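Local structure of oligopeptide ABC transporter, periplasmic oligopeptide-binding protein, putative (5IPW) at residues Trp102-Asn107 and Leu177-Val182; Asp138-Asp143 and Asp151-Gly156; Gln499-Pro504 and Asp557-Ile562. The protein probably binds oligopeptides in the periplasm and delivers them to an ABC transporter for uptake across the membrane. One frame throughout, in Å; residues are numbered along the deposited sequence.

Interaction 1: residues Trp102-Asn107 and Leu177-Val182; sequences WEVLEN and LFLLKV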
loop_
_atom_site.group_PDB
_atom_site.type_symbol
_atom_site.label_atom_id
_atom_site.label_comp_id
_atom_site.label_asym_id
_atom_site.label_seq_id
_atom_site.Cartn_x
_atom_site.Cartn_y
_atom_site.Cartn_z
ATOM N N TRP A 102 -16.263 5.324 -15.037
ATOM C CA TRP A 102 -17.114 5.143 -13.880
ATOM C C TRP A 102 -17.762 6.461 -13.511
ATOM O O TRP A 102 -17.477 7.502 -14.101
ATOM C CB TRP A 102 -16.332 4.544 -12.706
ATOM C CG TRP A 102 -15.040 5.237 -12.410
ATOM C CD1 TRP A 102 -14.801 6.141 -11.421
ATOM C CD2 TRP A 102 -13.802 5.064 -13.104
ATOM N NE1 TRP A 102 -13.494 6.549 -11.459
ATOM C CE2 TRP A 102 -12.857 5.904 -12.484
ATOM C CE3 TRP A 102 -13.402 4.284 -14.194
ATOM C CZ2 TRP A 102 -11.536 5.987 -12.917
ATOM C CZ3 TRP A 102 -12.092 4.371 -14.629
ATOM C CH2 TRP A 102 -11.173 5.215 -13.992
ATOM N N GLU A 103 -18.644 6.396 -12.526
ATOM C CA GLU A 103 -19.579 7.462 -12.268
ATOM C C GLU A 103 -19.924 7.418 -10.794
ATOM O O GLU A 103 -20.298 6.366 -10.280
ATOM C CB GLU A 103 -20.817 7.215 -13.119
ATOM C CG GLU A 103 -21.389 8.448 -13.776
ATOM C CD GLU A 103 -22.524 8.111 -14.722
ATOM O OE1 GLU A 103 -22.524 6.998 -15.295
ATOM O OE2 GLU A 103 -23.421 8.965 -14.889
ATOM N N VAL A 104 -19.763 8.548 -10.113
ATOM C CA VAL A 104 -20.101 8.658 -8.696
ATOM C C VAL A 104 -21.355 9.516 -8.564
ATOM O O VAL A 104 -21.334 10.695 -8.930
ATOM C CB VAL A 104 -18.966 9.313 -7.891
ATOM C CG1 VAL A 104 -19.227 9.156 -6.399
ATOM C CG2 VAL A 104 -17.619 8.716 -8.273
ATOM N N LEU A 105 -22.435 8.930 -8.045
ATOM C CA LEU A 105 -23.730 9.615 -7.980
ATOM C C LEU A 105 -24.306 9.635 -6.570
ATOM O O LEU A 105 -23.796 8.961 -5.671
ATOM C CB LEU A 105 -24.731 8.965 -8.942
ATOM C CG LEU A 105 -24.302 8.838 -10.404
ATOM C CD1 LEU A 105 -25.353 8.089 -11.209
ATOM C CD2 LEU A 105 -24.040 10.205 -11.020
ATOM N N GLU A 106 -25.371 10.424 -6.397
ATOM C CA GLU A 106 -26.063 10.577 -5.113
ATOM C C GLU A 106 -25.069 10.848 -3.989
ATOM O O GLU A 106 -25.105 10.208 -2.938
ATOM C CB GLU A 106 -26.923 9.343 -4.809
ATOM C CG GLU A 106 -28.114 9.171 -5.751
ATOM C CD GLU A 106 -28.878 7.871 -5.533
ATOM O OE1 GLU A 106 -28.978 7.399 -4.374
ATOM O OE2 GLU A 106 -29.387 7.319 -6.533
ATOM N N ASN A 107 -24.175 11.801 -4.240
ATOM C CA ASN A 107 -23.102 12.144 -3.314
ATOM C C ASN A 107 -22.426 10.911 -2.706
ATOM O O ASN A 107 -22.503 10.672 -1.503
ATOM C CB ASN A 107 -23.633 13.074 -2.212
ATOM C CG ASN A 107 -22.521 13.641 -1.337
ATOM O OD1 ASN A 107 -21.448 14.000 -1.832
ATOM N ND2 ASN A 107 -22.771 13.720 -0.031
ATOM N N LEU A 177 -14.969 6.910 0.465
ATOM C CA LEU A 177 -13.776 6.079 0.598
ATOM C C LEU A 177 -13.746 4.896 -0.358
ATOM O O LEU A 177 -12.684 4.335 -0.605
ATOM C CB LEU A 177 -13.650 5.550 2.030
ATOM C CG LEU A 177 -13.375 6.572 3.136
ATOM C CD1 LEU A 177 -13.242 5.864 4.483
ATOM C CD2 LEU A 177 -12.133 7.410 2.831
ATOM N N PHE A 178 -14.905 4.508 -0.880
ATOM C CA PHE A 178 -14.995 3.339 -1.744
ATOM C C PHE A 178 -14.072 3.423 -2.951
ATOM O O PHE A 178 -13.514 2.413 -3.369
ATOM C CB PHE A 178 -16.429 3.137 -2.221
ATOM C CG PHE A 178 -16.592 1.964 -3.145
ATOM C CD1 PHE A 178 -16.352 0.676 -2.693
ATOM C CD2 PHE A 178 -16.971 2.151 -4.472
ATOM C CE1 PHE A 178 -16.495 -0.407 -3.538
ATOM C CE2 PHE A 178 -17.118 1.073 -5.321
ATOM C CZ PHE A 178 -16.882 -0.209 -4.853
ATOM N N LEU A 179 -13.913 4.617 -3.513
ATOM C CA LEU A 179 -13.023 4.793 -4.656
ATOM C C LEU A 179 -11.603 4.327 -4.362
ATOM O O LEU A 179 -10.917 3.856 -5.261
ATOM C CB LEU A 179 -12.990 6.252 -5.112
ATOM C CG LEU A 179 -14.216 6.764 -5.865
ATOM C CD1 LEU A 179 -13.983 8.218 -6.244
ATOM C CD2 LEU A 179 -14.530 5.939 -7.106
ATOM N N LEU A 180 -11.167 4.463 -3.114
ATOM C CA LEU A 180 -9.836 4.010 -2.707
ATOM C C LEU A 180 -9.755 2.503 -2.467
ATOM O O LEU A 180 -8.667 1.956 -2.325
ATOM C CB LEU A 180 -9.374 4.759 -1.457
ATOM C CG LEU A 180 -8.807 6.159 -1.701
ATOM C CD1 LEU A 180 -9.716 7.047 -2.543
ATOM C CD2 LEU A 180 -8.528 6.799 -0.355
ATOM N N LYS A 181 -10.902 1.840 -2.413
ATOM C CA LYS A 181 -10.954 0.397 -2.235
ATOM C C LYS A 181 -10.765 -0.316 -3.562
ATOM O O LYS A 181 -10.155 -1.382 -3.617
ATOM C CB LYS A 181 -12.299 -0.012 -1.639
ATOM C CG LYS A 181 -12.608 0.627 -0.297
ATOM C CD LYS A 181 -12.163 -0.250 0.860
ATOM C CE LYS A 181 -12.193 0.509 2.175
ATOM N NZ LYS A 181 -11.078 1.492 2.262
ATOM N N VAL A 182 -11.277 0.287 -4.629
ATOM C CA VAL A 182 -11.333 -0.361 -5.940
ATOM C C VAL A 182 -9.968 -0.731 -6.539
ATOM O O VAL A 182 -9.829 -1.822 -7.087
ATOM C CB VAL A 182 -12.144 0.490 -6.940
ATOM C CG1 VAL A 182 -12.092 -0.102 -8.339
ATOM C CG2 VAL A 182 -13.590 0.585 -6.480
#
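The first torsion of Leu179 (chi1 -74°) sets CG anti to its carbonyl carbon, and the second, at -179°, carries CD1 straight outward toward Val104. On Val104 it is CG2, lying anti to the carbonyl carbon and beside the backbone N, that comes forward to meet it. The strand here is 94-105, part of the five-stranded antiparallel sheet spanning residues 85-171 in this family 5 solute-binding protein. The segment Leu177-Val182 follows the last strand of that sheet in sequence, so the contact brings the loop back against strand 94-105. Val104 and Leu179 meet tip to tip, with CG2 of Val104 4.2 Å from CD1 of Leu179.

Two residues earlier, Trp102 has its CB on the same side of the strand and supplies a second surface. The other leucine branch serves it: CD2 of Leu179 lies 4.3 Å from CD1 of Trp102, approaching the indole obliquely. One leucine thus spreads its two methyls over two side chains of the strand, an entirely apolar and light contact that buries only 96 Å² in total. Glu103, between Trp102 and Val104 in sequence, points its CB away and uses OE1 in a hydrogen bond to NE2 of His114.

Leu94 touches both Trp102 and Leu179, while Tyr111 and Pro566 adjoin Val104. The neighbouring residue, Phe178, is buried, its ring set among Phe169, Phe171, Phe187 and Tyr111. Within Leu177-Val182, whose backbone angles are helical, Leu180 N reaches Leu177 O at 2.9 Å, and Lys181 N reaches Phe178 O at 2.8 Å. At the end of the segment, CG2 of Val182 sits 3.7 Å above the plane of the Phe178 ring, displaced toward its rim.

Interaction 2: residues Asp138-Asp143 and Asp151-Gly156; sequences DIVGND and DWYNIG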
loop_
_atom_site.group_PDB
_atom_site.type_symbol
_atom_site.label_atom_id
_atom_site.label_comp_id
_atom_site.label_asym_id
_atom_site.label_seq_id
_atom_site.Cartn_x
_atom_site.Cartn_y
_atom_site.Cartn_z
ATOM N N ASP A 138 -22.542 -13.814 -3.798
ATOM C CA ASP A 138 -22.454 -15.251 -3.563
ATOM C C ASP A 138 -21.077 -15.743 -3.107
ATOM O O ASP A 138 -20.923 -16.931 -2.810
ATOM C CB ASP A 138 -22.877 -15.998 -4.827
ATOM C CG ASP A 138 -24.303 -15.683 -5.237
ATOM O OD1 ASP A 138 -25.173 -15.623 -4.347
ATOM O OD2 ASP A 138 -24.558 -15.500 -6.444
ATOM N N ILE A 139 -20.083 -14.856 -3.058
ATOM C CA ILE A 139 -18.778 -15.207 -2.496
ATOM C C ILE A 139 -18.493 -14.331 -1.286
ATOM O O ILE A 139 -18.413 -14.831 -0.162
ATOM C CB ILE A 139 -17.630 -15.115 -3.532
ATOM C CG1 ILE A 139 -17.954 -16.015 -4.737
ATOM C CG2 ILE A 139 -16.304 -15.515 -2.897
ATOM C CD1 ILE A 139 -16.835 -16.200 -5.739
ATOM N N VAL A 140 -18.356 -13.030 -1.509
ATOM C CA VAL A 140 -18.075 -12.110 -0.417
ATOM C C VAL A 140 -19.250 -12.148 0.558
ATOM O O VAL A 140 -19.055 -12.337 1.759
ATOM C CB VAL A 140 -17.828 -10.670 -0.913
ATOM C CG1 VAL A 140 -17.576 -9.727 0.257
ATOM C CG2 VAL A 140 -16.644 -10.624 -1.870
ATOM N N GLY A 141 -20.466 -12.012 0.025
ATOM C CA GLY A 141 -21.687 -11.986 0.841
ATOM C C GLY A 141 -22.248 -13.338 1.246
ATOM O O GLY A 141 -23.411 -13.430 1.644
ATOM N N ASN A 142 -21.429 -14.384 1.143
ATOM C CA ASN A 142 -21.805 -15.730 1.550
ATOM C C ASN A 142 -21.083 -16.130 2.835
ATOM O O ASN A 142 -19.855 -16.269 2.852
ATOM C CB ASN A 142 -21.465 -16.716 0.439
ATOM C CG ASN A 142 -21.797 -18.147 0.808
ATOM O OD1 ASN A 142 -21.118 -18.762 1.628
ATOM N ND2 ASN A 142 -22.836 -18.691 0.187
ATOM N N ASP A 143 -21.858 -16.356 3.895
ATOM C CA ASP A 143 -21.311 -16.549 5.248
ATOM C C ASP A 143 -20.445 -17.801 5.395
ATOM O O ASP A 143 -19.497 -17.803 6.169
ATOM C CB ASP A 143 -22.441 -16.569 6.283
ATOM C CG ASP A 143 -23.338 -15.331 6.207
ATOM O OD1 ASP A 143 -23.016 -14.380 5.455
ATOM O OD2 ASP A 143 -24.375 -15.318 6.900
ATOM N N ASP A 151 -14.571 -4.480 5.204
ATOM C CA ASP A 151 -14.987 -3.116 5.545
ATOM C C ASP A 151 -16.152 -2.585 4.691
ATOM O O ASP A 151 -17.213 -2.236 5.221
ATOM C CB ASP A 151 -13.774 -2.152 5.477
ATOM C CG ASP A 151 -12.732 -2.545 4.395
ATOM O OD1 ASP A 151 -13.081 -3.221 3.403
ATOM O OD2 ASP A 151 -11.549 -2.172 4.541
ATOM N N TRP A 152 -15.947 -2.545 3.377
ATOM C CA TRP A 152 -16.937 -1.998 2.442
ATOM C C TRP A 152 -18.248 -2.782 2.403
ATOM O O TRP A 152 -19.298 -2.199 2.156
ATOM C CB TRP A 152 -16.357 -1.889 1.019
ATOM C CG TRP A 152 -15.957 -3.205 0.415
ATOM C CD1 TRP A 152 -14.739 -3.806 0.502
ATOM C CD2 TRP A 152 -16.781 -4.081 -0.353
ATOM N NE1 TRP A 152 -14.752 -4.999 -0.164
ATOM C CE2 TRP A 152 -15.997 -5.196 -0.698
ATOM C CE3 TRP A 152 -18.109 -4.033 -0.779
ATOM C CZ2 TRP A 152 -16.493 -6.253 -1.450
ATOM C CZ3 TRP A 152 -18.601 -5.085 -1.530
ATOM C CH2 TRP A 152 -17.796 -6.179 -1.856
ATOM N N TYR A 153 -18.198 -4.093 2.630
ATOM C CA TYR A 153 -19.425 -4.897 2.633
ATOM C C TYR A 153 -20.247 -4.714 3.912
ATOM O O TYR A 153 -21.467 -4.865 3.883
ATOM C CB TYR A 153 -19.123 -6.382 2.424
ATOM C CG TYR A 153 -20.360 -7.239 2.196
ATOM C CD1 TYR A 153 -20.881 -7.432 0.914
ATOM C CD2 TYR A 153 -21.011 -7.856 3.260
ATOM C CE1 TYR A 153 -22.010 -8.217 0.705
ATOM C CE2 TYR A 153 -22.137 -8.646 3.063
ATOM C CZ TYR A 153 -22.634 -8.824 1.785
ATOM O OH TYR A 153 -23.749 -9.608 1.587
ATOM N N ASN A 154 -19.582 -4.401 5.026
ATOM C CA ASN A 154 -20.270 -4.176 6.304
ATOM C C ASN A 154 -21.043 -2.864 6.317
ATOM O O ASN A 154 -22.058 -2.745 7.004
ATOM C CB ASN A 154 -19.294 -4.255 7.479
ATOM C CG ASN A 154 -18.934 -5.688 7.836
ATOM O OD1 ASN A 154 -19.756 -6.597 7.702
ATOM N ND2 ASN A 154 -17.701 -5.899 8.293
ATOM N N ILE A 155 -20.570 -1.882 5.558
ATOM C CA ILE A 155 -21.439 -0.787 5.162
ATOM C C ILE A 155 -22.439 -1.467 4.234
ATOM O O ILE A 155 -22.038 -2.244 3.369
ATOM C CB ILE A 155 -20.684 0.327 4.411
ATOM C CG1 ILE A 155 -19.562 0.886 5.295
ATOM C CG2 ILE A 155 -21.652 1.428 3.986
ATOM C CD1 ILE A 155 -18.876 2.115 4.742
ATOM N N GLY A 156 -23.728 -1.211 4.414
ATOM C CA GLY A 156 -24.737 -1.860 3.574
ATOM C C GLY A 156 -24.507 -1.567 2.101
ATOM O O GLY A 156 -24.285 -0.413 1.725
#
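Trp152, whose indole packs on Val140, donates its backbone N-H to OD1 of Asp151, with N and OD1 2.9 Å apart and an N-H...O angle of 145°. The donor N lies on the anti side, 23° out of the carboxylate plane, and the bond ties the Asp151 carboxylate to the next residue at the start of helix 151-154.

Across the contact, CG1 of Val140 does the apolar work. It sits 4.0 Å from CZ2 of Trp152 and 4.1 Å from CD1 of Tyr153, oblique to both rings, so one methyl serves two aromatic neighbours. The tyrosine ring runs alongside Val140, pointing the other way, and its phenol end reaches Gly141. The two segments belong to the crossover linking strands 110-115 and 157-163, which flank strand 166-171 in the sheet: helix 129-140 ends in a wider, pi-type turn, and the chain doubles back into helix 151-154. With its CG anti to the backbone N (chi1 -171°), Tyr153 extends toward that helix end, bringing CZ to 3.4 Å from CA of Gly141. Without the ring, as with an alanine here, Gly141 would probably face a gap and Val140 CG1 would keep the indole as its one aromatic partner in helix 151-154. Trp152 also meets the ring of Phe187, while Pro150 and Trp135 touch Val140.

Interaction 3: residues Gln499-Pro504 and Asp557-Ile562; sequences QPLSSP and DLYYQI
Leu501 pushes its branched end into the notch that Tyr559 and Ile562, three residues apart, form on one side of helix 550-564. CD2 goes deepest: it lies 3.5 Å from CG2 of Ile562 and 4.3 Å from CE1 of Tyr559. CD1 stays on the isoleucine side, 4.0 Å from that same CG2, so the Ile562 methyl fits against the fork of the leucine. The leucine comes in roughly perpendicular to the isoleucine.

The tyrosine fills a hollow in turn. Its CG is anti to the backbone N (chi1 177°), which swings the ring out from the helix toward the loop, and CE1 enters the hollow between Leu501 and the Pro504 ring. CB and CG of Pro504 are each 3.6 Å from CE1 of Tyr559, meeting the ring obliquely. Bump and hollow therefore interlock in both directions, and all four residues are buried. This is a loop-on-helix contact: the long loop after strand 489-494 is pressed onto helix 550-564. Helix 568-584 also packs here, Leu574 and Met575 touching Ile562.

A local hydrogen bond helps to shape the loop. OE1 of Gln499 receives Leu501 N at 3.3 Å on a lone pair, in the carbonyl plane, while NE2 of the same glutamine holds Gly91 O. Around the tyrosine, Phe508 meets the ring, and the next residue along the helix lies beside it: CD2 of Tyr559 stands 3.7 Å above one face of the Tyr560 ring, offset toward the rim.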
loop_
_atom_site.group_PDB
_atom_site.type_symbol
_atom_site.label_atom_id
_atom_site.label_comp_id
_atom_site.label_asym_id
_atom_site.label_seq_id
_atom_site.Cartn_x
_atom_site.Cartn_y
_atom_site.Cartn_z
ATOM N N GLN A 499 -0.177 6.431 0.748
ATOM C CA GLN A 499 -1.627 6.504 0.717
ATOM C C GLN A 499 -2.145 6.235 2.126
ATOM O O GLN A 499 -2.449 5.091 2.478
ATOM C CB GLN A 499 -2.196 5.503 -0.287
ATOM C CG GLN A 499 -3.711 5.551 -0.407
ATOM C CD GLN A 499 -4.227 6.960 -0.575
ATOM O OE1 GLN A 499 -4.544 7.633 0.401
ATOM N NE2 GLN A 499 -4.280 7.429 -1.812
ATOM N N PRO A 500 -2.236 7.294 2.946
ATOM C CA PRO A 500 -2.641 7.150 4.341
ATOM C C PRO A 500 -4.078 6.699 4.517
ATOM O O PRO A 500 -4.366 6.004 5.472
ATOM C CB PRO A 500 -2.499 8.571 4.906
ATOM C CG PRO A 500 -1.754 9.345 3.884
ATOM C CD PRO A 500 -2.086 8.710 2.581
ATOM N N LEU A 501 -4.960 7.079 3.596
ATOM C CA LEU A 501 -6.406 6.910 3.781
ATOM C C LEU A 501 -6.922 5.467 3.860
ATOM O O LEU A 501 -8.052 5.242 4.291
ATOM C CB LEU A 501 -7.158 7.685 2.702
ATOM C CG LEU A 501 -7.036 9.204 2.863
ATOM C CD1 LEU A 501 -7.318 9.927 1.554
ATOM C CD2 LEU A 501 -7.966 9.707 3.961
ATOM N N SER A 502 -6.105 4.502 3.454
ATOM C CA SER A 502 -6.404 3.087 3.687
ATOM C C SER A 502 -6.007 2.641 5.102
ATOM O O SER A 502 -6.432 1.579 5.560
ATOM C CB SER A 502 -5.669 2.223 2.662
ATOM O OG SER A 502 -4.262 2.352 2.804
ATOM N N SER A 503 -5.163 3.441 5.759
ATOM C CA SER A 503 -4.730 3.214 7.146
ATOM C C SER A 503 -4.553 4.572 7.828
ATOM O O SER A 503 -3.439 4.969 8.176
ATOM C CB SER A 503 -3.411 2.439 7.169
ATOM O OG SER A 503 -3.565 1.144 6.610
ATOM N N PRO A 504 -5.661 5.302 8.010
ATOM C CA PRO A 504 -5.601 6.710 8.375
ATOM C C PRO A 504 -5.298 7.038 9.840
ATOM O O PRO A 504 -5.311 8.215 10.199
ATOM C CB PRO A 504 -7.007 7.202 8.028
ATOM C CG PRO A 504 -7.870 6.014 8.234
ATOM C CD PRO A 504 -7.044 4.863 7.753
ATOM N N ASP A 557 -12.456 16.341 12.168
ATOM C CA ASP A 557 -13.411 16.940 11.229
ATOM C C ASP A 557 -12.966 16.761 9.783
ATOM O O ASP A 557 -13.772 16.409 8.913
ATOM C CB ASP A 557 -13.591 18.432 11.524
ATOM C CG ASP A 557 -14.367 18.687 12.800
ATOM O OD1 ASP A 557 -15.435 18.064 12.983
ATOM O OD2 ASP A 557 -13.910 19.519 13.613
ATOM N N LEU A 558 -11.678 17.003 9.547
ATOM C CA LEU A 558 -11.078 16.800 8.235
ATOM C C LEU A 558 -11.276 15.371 7.746
ATOM O O LEU A 558 -11.715 15.158 6.615
ATOM C CB LEU A 558 -9.581 17.136 8.262
ATOM C CG LEU A 558 -9.187 18.606 8.458
ATOM C CD1 LEU A 558 -7.677 18.760 8.354
ATOM C CD2 LEU A 558 -9.873 19.516 7.450
ATOM N N TYR A 559 -10.964 14.393 8.597
ATOM C CA TYR A 559 -11.091 12.997 8.192
ATOM C C TYR A 559 -12.512 12.651 7.780
ATOM O O TYR A 559 -12.723 12.009 6.753
ATOM C CB TYR A 559 -10.660 12.022 9.287
ATOM C CG TYR A 559 -10.875 10.599 8.838
ATOM C CD1 TYR A 559 -9.999 9.998 7.939
ATOM C CD2 TYR A 559 -11.991 9.880 9.252
ATOM C CE1 TYR A 559 -10.211 8.709 7.492
ATOM C CE2 TYR A 559 -12.210 8.592 8.810
ATOM C CZ TYR A 559 -11.318 8.012 7.928
ATOM O OH TYR A 559 -11.535 6.730 7.489
ATOM N N TYR A 560 -13.485 13.065 8.583
ATOM C CA TYR A 560 -14.876 12.699 8.317
ATOM C C TYR A 560 -15.469 13.439 7.120
ATOM O O TYR A 560 -16.454 12.991 6.527
ATOM C CB TYR A 560 -15.727 12.836 9.581
ATOM C CG TYR A 560 -15.569 11.616 10.451
ATOM C CD1 TYR A 560 -14.550 11.534 11.398
ATOM C CD2 TYR A 560 -16.394 10.515 10.279
ATOM C CE1 TYR A 560 -14.385 10.398 12.173
ATOM C CE2 TYR A 560 -16.239 9.376 11.049
ATOM C CZ TYR A 560 -15.236 9.322 11.992
ATOM O OH TYR A 560 -15.093 8.186 12.746
ATOM N N GLN A 561 -14.845 14.554 6.756
ATOM C CA GLN A 561 -15.120 15.196 5.478
ATOM C C GLN A 561 -14.556 14.343 4.359
ATOM O O GLN A 561 -15.264 14.012 3.408
ATOM C CB GLN A 561 -14.511 16.597 5.414
ATOM C CG GLN A 561 -15.355 17.666 6.084
ATOM C CD GLN A 561 -14.806 19.058 5.847
ATOM O OE1 GLN A 561 -13.875 19.494 6.530
ATOM N NE2 GLN A 561 -15.377 19.765 4.872
ATOM N N ILE A 562 -13.284 13.981 4.486
ATOM C CA ILE A 562 -12.615 13.174 3.473
ATOM C C ILE A 562 -13.373 11.870 3.235
ATOM O O ILE A 562 -13.515 11.426 2.098
ATOM C CB ILE A 562 -11.155 12.869 3.862
ATOM C CG1 ILE A 562 -10.317 14.153 3.812
ATOM C CG2 ILE A 562 -10.560 11.832 2.918
ATOM C CD1 ILE A 562 -8.911 14.007 4.355
#

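Overall arrangement
Along the chain, interaction 2 falls between the two segments of interaction 1, and interaction 3 follows both. Interactions 1 and 2 belong to the same region, the five-stranded antiparallel sheet of residues 85-171 with its crossover and trailing loop; their centres are about 17 Å apart, and Lys181 packs against Asp151. Interaction 3, made by a later loop and helix 550-564, has its centre about 15 Å from that of interaction 1. Loop 177-182 joins them, with Leu180 on Leu501 and Leu177 on the Tyr559 hydroxyl. Packed on the sheet, the crossover and both the later loop and helix 550-564, it joins early and late parts of the chain; interactions 2 and 3 do not touch.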